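Local coordinates for protein 2-hydroxyhepta-2,4-diene-1, 7-dioateisomerase (Mycobacterium abscessus, PDB 3R6O) that binds magnesium and is probably an isomerase of the fumarylacetoacetate hydrolase family, at residues P101-V106 with G277-T282; Q105-G110 with A270-R275. One frame throughout, in Å; residues are numbered along the deposited sequence.

Interaction 1 (P101-V106 with G277-T282); sequences PEPGQV and GDIILT
P103 leans against G277 and I279 where 101-106 leads into strand 106-110, the parallel neighbour of strand 279-281 in the mixed sheet that carries the metal site in this member of the FAH family. Its ring packs on I279, with CG 3.9 Å from I279 CD1, while P103 CB comes within 3.1 Å of G277 O, a buried carbonyl oxygen that has no polar partner in the model.

Next, G104 N is linked to D278 by a bridging water, which accepts from this N-H and donates to D278 OD1. The same OD1 receives a weak hydrogen bond from Q105 N. One carboxylate oxygen thus meets two successive backbone N-H groups, the first through the water and the second only weakly.

Q105 adds a second, stronger grip. A chi1 of 66° tucks its CG over the backbone, and from there an outstretched chain carries NE2 to D278 OD2 at 2.8 Å. The bond is almost straight and lies in the amide plane, yet arrives from above the carboxylate, whose plane is turned 72° from that of the amide. D278 OD2 also accepts a hydrogen bond from R275 N, and Q105 OE1 bonds to S135 OG of the second subunit.

Regular pairing then begins, as I279 N donates to Q105 O at 3.2 Å. V106 stands opposite I279, their side chains on the same face of the sheet. Beyond them L281 touches the magnesium ligands E160 and D189, and its CD1 meets V106 CG1 at 4.1 Å.

Interaction 2 (Q105-G110 with A270-R275); sequences QVIALG and ATIALR
The backbones of Q105-I107 and I272-L274 run in roughly opposite senses and stay too far apart to pair as strands: Q105 CA is 8.4 Å from L274 CA, and I107 CA is 9.6 Å from I272 CA. Side chains therefore have to bridge the gap, and the CB atoms of Q105, I107 and I272 all point into it.

Q105 spans it with its amide. NE2 donates to A273 O over 3.2 Å, with an N-H...O angle of 142°. The acceptor lies in the amide plane, although the donor is tilted 23° from the plane of the carbonyl. This is the second use of the NH2 group, which also serves D278; together with OE1, bonded to S135 of the second subunit, these partners fix the rotation of the amide. A273 O is also hydrogen-bonded to T137 OG1 of that subunit, which draws this loop into the dimer contact.

In the FAH-family fold seen here, 270-275 is the connection that leaves helix 261-269 and heads for strand 279-281, passing over the start of the neighbouring strand 106-110.

Apolar groups fill in around the amide. I272 sends its CG2 branch to the outer end of Q105, where the methyl carbon is 3.6 Å from OE1 and 3.7 Å from NE2. A chi1 of -62° turns its longer branch, through CG1, toward the strand and brings CD1 tip to tip with I107 CD1 at 4.2 Å. I107 rests in turn on V131 and M133 of strand 130-134. L274 supplies CD2, 3.8 Å from Q105 NE2.

In the fold
Both interactions are buried and diverge from the same start of strand 106-110, sharing Q105 and V106. Interaction 1 lies deeper, its centre about 8 Å from that of the chain against about 13 Å for the centre of interaction 2, and belongs to the sheet itself: backbone pairing, a buried carboxylate and hydrophobic contacts leading toward the metal. Interaction 2 joins the strand to the loop ahead of 279-281 through side chains and one amide-to-carbonyl bond, without strand pairing, and meets the second subunit through more residues. The Q105 amide ties the two together, and I280 CD1 packs against L274 CD1 at 4.0 Å. Further along, I107 and L109 probably continue the backbone pairing with L281.

Interaction 1 (P101-V106 with G277-T282)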
ATOM      1  N   PRO A 101       9.438 -10.062  -1.657  1.00 23.59           N
ATOM      2  CA  PRO A 101       9.885  -9.196  -0.580  1.00 23.36           C
ATOM      3  C   PRO A 101       9.360  -7.767  -0.679  1.00 22.97           C
ATOM      4  O   PRO A 101       9.306  -7.087   0.329  1.00 22.60           O
ATOM      5  CB  PRO A 101      11.406  -9.214  -0.684  1.00 24.34           C
ATOM      6  CG  PRO A 101      11.778 -10.106  -1.791  1.00 25.12           C
ATOM      7  CD  PRO A 101      10.545 -10.619  -2.447  1.00 24.65           C
ATOM      8  N   GLU A 102       8.935  -7.344  -1.858  1.00 23.12           N
ATOM      9  CA  GLU A 102       8.560  -5.917  -2.079  1.00 22.97           C
ATOM     10  C   GLU A 102       7.336  -5.855  -2.963  1.00 22.64           C
ATOM     11  O   GLU A 102       7.420  -5.347  -4.089  1.00 23.14           O
ATOM     12  CB  GLU A 102       9.722  -5.158  -2.752  1.00 23.93           C
ATOM     13  CG  GLU A 102      10.915  -4.903  -1.832  1.00 26.30           C
ATOM     14  CD  GLU A 102      11.846  -3.829  -2.370  1.00 32.64           C
ATOM     15  OE1 GLU A 102      11.337  -2.786  -2.866  1.00 38.31           O
ATOM     16  OE2 GLU A 102      13.082  -4.035  -2.323  1.00 34.75           O
ATOM     17  N   PRO A 103       6.205  -6.414  -2.485  1.00 21.93           N
ATOM     18  CA  PRO A 103       4.965  -6.341  -3.237  1.00 21.66           C
ATOM     19  C   PRO A 103       4.527  -4.890  -3.348  1.00 21.55           C
ATOM     20  O   PRO A 103       4.769  -4.091  -2.409  1.00 21.38           O
ATOM     21  CB  PRO A 103       3.964  -7.118  -2.359  1.00 21.02           C
ATOM     22  CG  PRO A 103       4.434  -6.914  -0.991  1.00 20.78           C
ATOM     23  CD  PRO A 103       5.978  -6.818  -1.089  1.00 21.39           C
ATOM     24  N   GLY A 104       3.879  -4.541  -4.453  1.00 21.72           N
ATOM     25  CA  GLY A 104       3.416  -3.156  -4.654  1.00 21.73           C
ATOM     26  C   GLY A 104       2.358  -2.742  -3.640  1.00 21.08           C
ATOM     27  O   GLY A 104       2.300  -1.582  -3.222  1.00 21.10           O
ATOM     28  N   GLN A 105       1.485  -3.691  -3.276  1.00 20.63           N
ATOM     29  CA  GLN A 105       0.502  -3.464  -2.244  1.00 20.15           C
ATOM     30  C   GLN A 105       0.121  -4.786  -1.635  1.00 19.85           C
ATOM     31  O   GLN A 105       0.215  -5.831  -2.301  1.00 20.01           O
ATOM     32  CB  GLN A 105      -0.747  -2.743  -2.753  1.00 20.14           C
ATOM     33  CG  GLN A 105      -1.602  -3.530  -3.745  1.00 20.21           C
ATOM     34  CD  GLN A 105      -2.604  -2.688  -4.502  1.00 20.40           C
ATOM     35  OE1 GLN A 105      -3.215  -1.758  -3.927  1.00 20.32           O
ATOM     36  NE2 GLN A 105      -2.813  -3.022  -5.794  1.00 20.74           N
ATOM     37  N   VAL A 106      -0.311  -4.719  -0.377  1.00 19.53           N
ATOM     38  CA  VAL A 106      -0.751  -5.907   0.338  1.00 19.34           C
ATOM     39  C   VAL A 106      -2.169  -5.715   0.842  1.00 19.19           C
ATOM     40  O   VAL A 106      -2.427  -4.863   1.703  1.00 19.11           O
ATOM     41  CB  VAL A 106       0.183  -6.226   1.499  1.00 19.28           C
ATOM     42  CG1 VAL A 106      -0.261  -7.548   2.207  1.00 19.20           C
ATOM     43  CG2 VAL A 106       1.651  -6.280   0.943  1.00 19.59           C
ATOM     44  N   GLY A 277       3.004  -8.942  -8.611  1.00 23.44           N
ATOM     45  CA  GLY A 277       3.720  -8.853  -7.363  1.00 23.08           C
ATOM     46  C   GLY A 277       2.860  -8.447  -6.199  1.00 22.27           C
ATOM     47  O   GLY A 277       3.291  -8.581  -5.064  1.00 21.99           O
ATOM     48  N   ASP A 278       1.632  -7.997  -6.473  1.00 21.97           N
ATOM     49  CA  ASP A 278       0.677  -7.677  -5.416  1.00 21.31           C
ATOM     50  C   ASP A 278       0.279  -8.971  -4.705  1.00 21.25           C
ATOM     51  O   ASP A 278       0.282 -10.063  -5.300  1.00 21.71           O
ATOM     52  CB  ASP A 278      -0.578  -6.997  -5.946  1.00 21.17           C
ATOM     53  CG  ASP A 278      -0.359  -5.560  -6.379  1.00 21.14           C
ATOM     54  OD1 ASP A 278       0.704  -4.953  -6.141  1.00 21.17           O
ATOM     55  OD2 ASP A 278      -1.301  -5.021  -6.960  1.00 21.13           O
ATOM     56  N   ILE A 279      -0.013  -8.843  -3.417  1.00 20.76           N
ATOM     57  CA  ILE A 279      -0.395  -9.972  -2.560  1.00 20.69           C
ATOM     58  C   ILE A 279      -1.780  -9.719  -1.996  1.00 20.33           C
ATOM     59  O   ILE A 279      -2.059  -8.602  -1.525  1.00 19.98           O
ATOM     60  CB  ILE A 279       0.560 -10.085  -1.358  1.00 20.52           C
ATOM     61  CG1 ILE A 279       1.971 -10.472  -1.849  1.00 21.01           C
ATOM     62  CG2 ILE A 279       0.093 -11.117  -0.295  1.00 20.41           C
ATOM     63  CD1 ILE A 279       2.952 -10.460  -0.704  1.00 21.07           C
ATOM     64  N   ILE A 280      -2.636 -10.742  -2.041  1.00 20.51           N
ATOM     65  CA  ILE A 280      -3.933 -10.705  -1.335  1.00 20.29           C
ATOM     66  C   ILE A 280      -3.999 -11.820  -0.277  1.00 20.31           C
ATOM     67  O   ILE A 280      -3.904 -12.998  -0.626  1.00 20.70           O
ATOM     68  CB  ILE A 280      -5.146 -10.823  -2.319  1.00 20.60           C
ATOM     69  CG1 ILE A 280      -5.091  -9.756  -3.435  1.00 20.65           C
ATOM     70  CG2 ILE A 280      -6.455 -10.619  -1.560  1.00 20.45           C
ATOM     71  CD1 ILE A 280      -6.087 -10.076  -4.633  1.00 21.13           C
ATOM     72  N   LEU A 281      -4.151 -11.448   0.998  1.00 19.96           N
ATOM     73  CA  LEU A 281      -4.446 -12.388   2.069  1.00 20.01           C
ATOM     74  C   LEU A 281      -5.961 -12.629   2.072  1.00 20.17           C
ATOM     75  O   LEU A 281      -6.755 -11.670   2.150  1.00 20.03           O
ATOM     76  CB  LEU A 281      -3.995 -11.861   3.439  1.00 19.67           C
ATOM     77  CG  LEU A 281      -2.523 -12.036   3.826  1.00 19.64           C
ATOM     78  CD1 LEU A 281      -1.716 -11.313   2.865  1.00 19.65           C
ATOM     79  CD2 LEU A 281      -2.311 -11.509   5.314  1.00 19.38           C
ATOM     80  N   THR A 282      -6.353 -13.891   1.992  1.00 20.57           N
ATOM     81  CA  THR A 282      -7.737 -14.211   1.660  1.00 20.91           C
ATOM     82  C   THR A 282      -8.639 -14.459   2.858  1.00 20.96           C
ATOM     83  O   THR A 282      -9.754 -14.902   2.676  1.00 21.37           O
ATOM     84  CB  THR A 282      -7.839 -15.376   0.679  1.00 21.48           C
ATOM     85  OG1 THR A 282      -7.264 -16.565   1.248  1.00 21.69           O
ATOM     86  CG2 THR A 282      -7.141 -14.993  -0.648  1.00 21.55           C
TER
HETATM   87  O   HOH W   1       3.107  -5.276  -7.102  1.00 31.99           O

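Interaction 2 (Q105-G110 with A270-R275)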
ATOM      1  N   GLN A 105       1.485  -3.691  -3.276  1.00 20.63           N
ATOM      2  CA  GLN A 105       0.502  -3.464  -2.244  1.00 20.15           C
ATOM      3  C   GLN A 105       0.121  -4.786  -1.635  1.00 19.85           C
ATOM      4  O   GLN A 105       0.215  -5.831  -2.301  1.00 20.01           O
ATOM      5  CB  GLN A 105      -0.747  -2.743  -2.753  1.00 20.14           C
ATOM      6  CG  GLN A 105      -1.602  -3.530  -3.745  1.00 20.21           C
ATOM      7  CD  GLN A 105      -2.604  -2.688  -4.502  1.00 20.40           C
ATOM      8  OE1 GLN A 105      -3.215  -1.758  -3.927  1.00 20.32           O
ATOM      9  NE2 GLN A 105      -2.813  -3.022  -5.794  1.00 20.74           N
ATOM     10  N   VAL A 106      -0.311  -4.719  -0.377  1.00 19.53           N
ATOM     11  CA  VAL A 106      -0.751  -5.907   0.338  1.00 19.34           C
ATOM     12  C   VAL A 106      -2.169  -5.715   0.842  1.00 19.19           C
ATOM     13  O   VAL A 106      -2.427  -4.863   1.703  1.00 19.11           O
ATOM     14  CB  VAL A 106       0.183  -6.226   1.499  1.00 19.28           C
ATOM     15  CG1 VAL A 106      -0.261  -7.548   2.207  1.00 19.20           C
ATOM     16  CG2 VAL A 106       1.651  -6.280   0.943  1.00 19.59           C
ATOM     17  N   ILE A 107      -3.070  -6.460   0.222  1.00 19.28           N
ATOM     18  CA  ILE A 107      -4.486  -6.428   0.536  1.00 19.31           C
ATOM     19  C   ILE A 107      -4.784  -7.578   1.477  1.00 19.33           C
ATOM     20  O   ILE A 107      -4.267  -8.679   1.291  1.00 19.41           O
ATOM     21  CB  ILE A 107      -5.351  -6.598  -0.724  1.00 19.54           C
ATOM     22  CG1 ILE A 107      -4.994  -5.554  -1.780  1.00 19.63           C
ATOM     23  CG2 ILE A 107      -6.884  -6.546  -0.355  1.00 19.71           C
ATOM     24  CD1 ILE A 107      -4.938  -4.192  -1.296  1.00 19.58           C
ATOM     25  N   ALA A 108      -5.587  -7.330   2.501  1.00 19.38           N
ATOM     26  CA  ALA A 108      -6.035  -8.390   3.427  1.00 19.56           C
ATOM     27  C   ALA A 108      -7.554  -8.342   3.568  1.00 19.91           C
ATOM     28  O   ALA A 108      -8.147  -7.241   3.740  1.00 19.98           O
ATOM     29  CB  ALA A 108      -5.375  -8.223   4.848  1.00 19.46           C
ATOM     30  N   LEU A 109      -8.175  -9.519   3.563  1.00 20.26           N
ATOM     31  CA  LEU A 109      -9.614  -9.610   3.734  1.00 20.76           C
ATOM     32  C   LEU A 109      -9.993  -9.962   5.173  1.00 21.12           C
ATOM     33  O   LEU A 109      -9.479 -10.931   5.750  1.00 21.18           O
ATOM     34  CB  LEU A 109     -10.170 -10.636   2.759  1.00 21.12           C
ATOM     35  CG  LEU A 109     -10.902 -10.156   1.541  1.00 21.27           C
ATOM     36  CD1 LEU A 109      -9.977  -9.314   0.607  1.00 24.70           C
ATOM     37  CD2 LEU A 109     -11.507 -11.470   0.865  1.00 21.81           C
ATOM     38  N   GLY A 110     -10.884  -9.158   5.745  1.00 21.44           N
ATOM     39  CA  GLY A 110     -11.589  -9.510   6.972  1.00 22.06           C
ATOM     40  C   GLY A 110     -12.912 -10.176   6.709  1.00 22.84           C
ATOM     41  O   GLY A 110     -13.549  -9.924   5.694  1.00 22.95           O
ATOM     42  N   ALA A 270     -12.498  -5.439  -8.464  1.00 22.56           N
ATOM     43  CA  ALA A 270     -13.634  -4.591  -8.840  1.00 22.90           C
ATOM     44  C   ALA A 270     -13.434  -3.120  -8.422  1.00 22.53           C
ATOM     45  O   ALA A 270     -14.044  -2.230  -9.004  1.00 22.83           O
ATOM     46  CB  ALA A 270     -14.950  -5.147  -8.275  1.00 23.25           C
ATOM     47  N   THR A 271     -12.622  -2.857  -7.397  1.00 21.96           N
ATOM     48  CA  THR A 271     -12.398  -1.470  -6.946  1.00 21.69           C
ATOM     49  C   THR A 271     -10.923  -1.050  -6.850  1.00 21.28           C
ATOM     50  O   THR A 271     -10.616   0.148  -6.776  1.00 21.18           O
ATOM     51  CB  THR A 271     -13.096  -1.195  -5.583  1.00 21.57           C
ATOM     52  OG1 THR A 271     -12.254  -1.610  -4.506  1.00 21.09           O
ATOM     53  CG2 THR A 271     -14.490  -1.854  -5.545  1.00 22.05           C
ATOM     54  N   ILE A 272     -10.015  -2.029  -6.881  1.00 21.13           N
ATOM     55  CA  ILE A 272      -8.554  -1.807  -6.832  1.00 20.86           C
ATOM     56  C   ILE A 272      -7.828  -2.466  -8.024  1.00 21.17           C
ATOM     57  O   ILE A 272      -7.933  -3.658  -8.246  1.00 21.36           O
ATOM     58  CB  ILE A 272      -7.938  -2.346  -5.507  1.00 20.45           C
ATOM     59  CG1 ILE A 272      -8.542  -1.579  -4.317  1.00 20.23           C
ATOM     60  CG2 ILE A 272      -6.434  -2.189  -5.514  1.00 20.30           C
ATOM     61  CD1 ILE A 272      -8.231  -2.212  -2.935  1.00 19.92           C
ATOM     62  N   ALA A 273      -7.105  -1.657  -8.800  1.00 21.31           N
ATOM     63  CA  ALA A 273      -6.318  -2.149  -9.894  1.00 21.70           C
ATOM     64  C   ALA A 273      -5.073  -2.878  -9.363  1.00 21.53           C
ATOM     65  O   ALA A 273      -4.383  -2.386  -8.471  1.00 21.18           O
ATOM     66  CB  ALA A 273      -5.940  -0.980 -10.835  1.00 21.97           C
ATOM     67  N   LEU A 274      -4.842  -4.089  -9.864  1.00 21.86           N
ATOM     68  CA  LEU A 274      -3.781  -4.946  -9.357  1.00 21.81           C
ATOM     69  C   LEU A 274      -2.612  -5.053 -10.349  1.00 22.33           C
ATOM     70  O   LEU A 274      -2.823  -5.062 -11.554  1.00 22.86           O
ATOM     71  CB  LEU A 274      -4.356  -6.340  -9.093  1.00 21.91           C
ATOM     72  CG  LEU A 274      -5.470  -6.455  -8.063  1.00 21.53           C
ATOM     73  CD1 LEU A 274      -6.030  -7.922  -8.018  1.00 21.81           C
ATOM     74  CD2 LEU A 274      -4.959  -6.000  -6.695  1.00 20.96           C
ATOM     75  N   ARG A 275      -1.398  -5.149  -9.813  1.00 22.26           N
ATOM     76  CA  ARG A 275      -0.182  -5.374 -10.592  1.00 22.85           C
ATOM     77  C   ARG A 275       0.494  -6.670 -10.160  1.00 23.02           C
ATOM     78  O   ARG A 275       0.316  -7.142  -9.027  1.00 22.56           O
ATOM     79  CB  ARG A 275       0.793  -4.222 -10.343  1.00 22.76           C
ATOM     80  CG  ARG A 275       0.217  -2.863 -10.737  1.00 22.66           C
ATOM     81  CD  ARG A 275       1.166  -1.740 -10.497  1.00 26.17           C
ATOM     82  NE  ARG A 275       0.577  -0.466 -10.939  1.00 33.23           N
ATOM     83  CZ  ARG A 275       0.899   0.751 -10.479  1.00 33.64           C
ATOM     84  NH1 ARG A 275       1.841   0.931  -9.553  1.00 33.41           N
ATOM     85  NH2 ARG A 275       0.245   1.811 -10.951  1.00 35.26           N
TER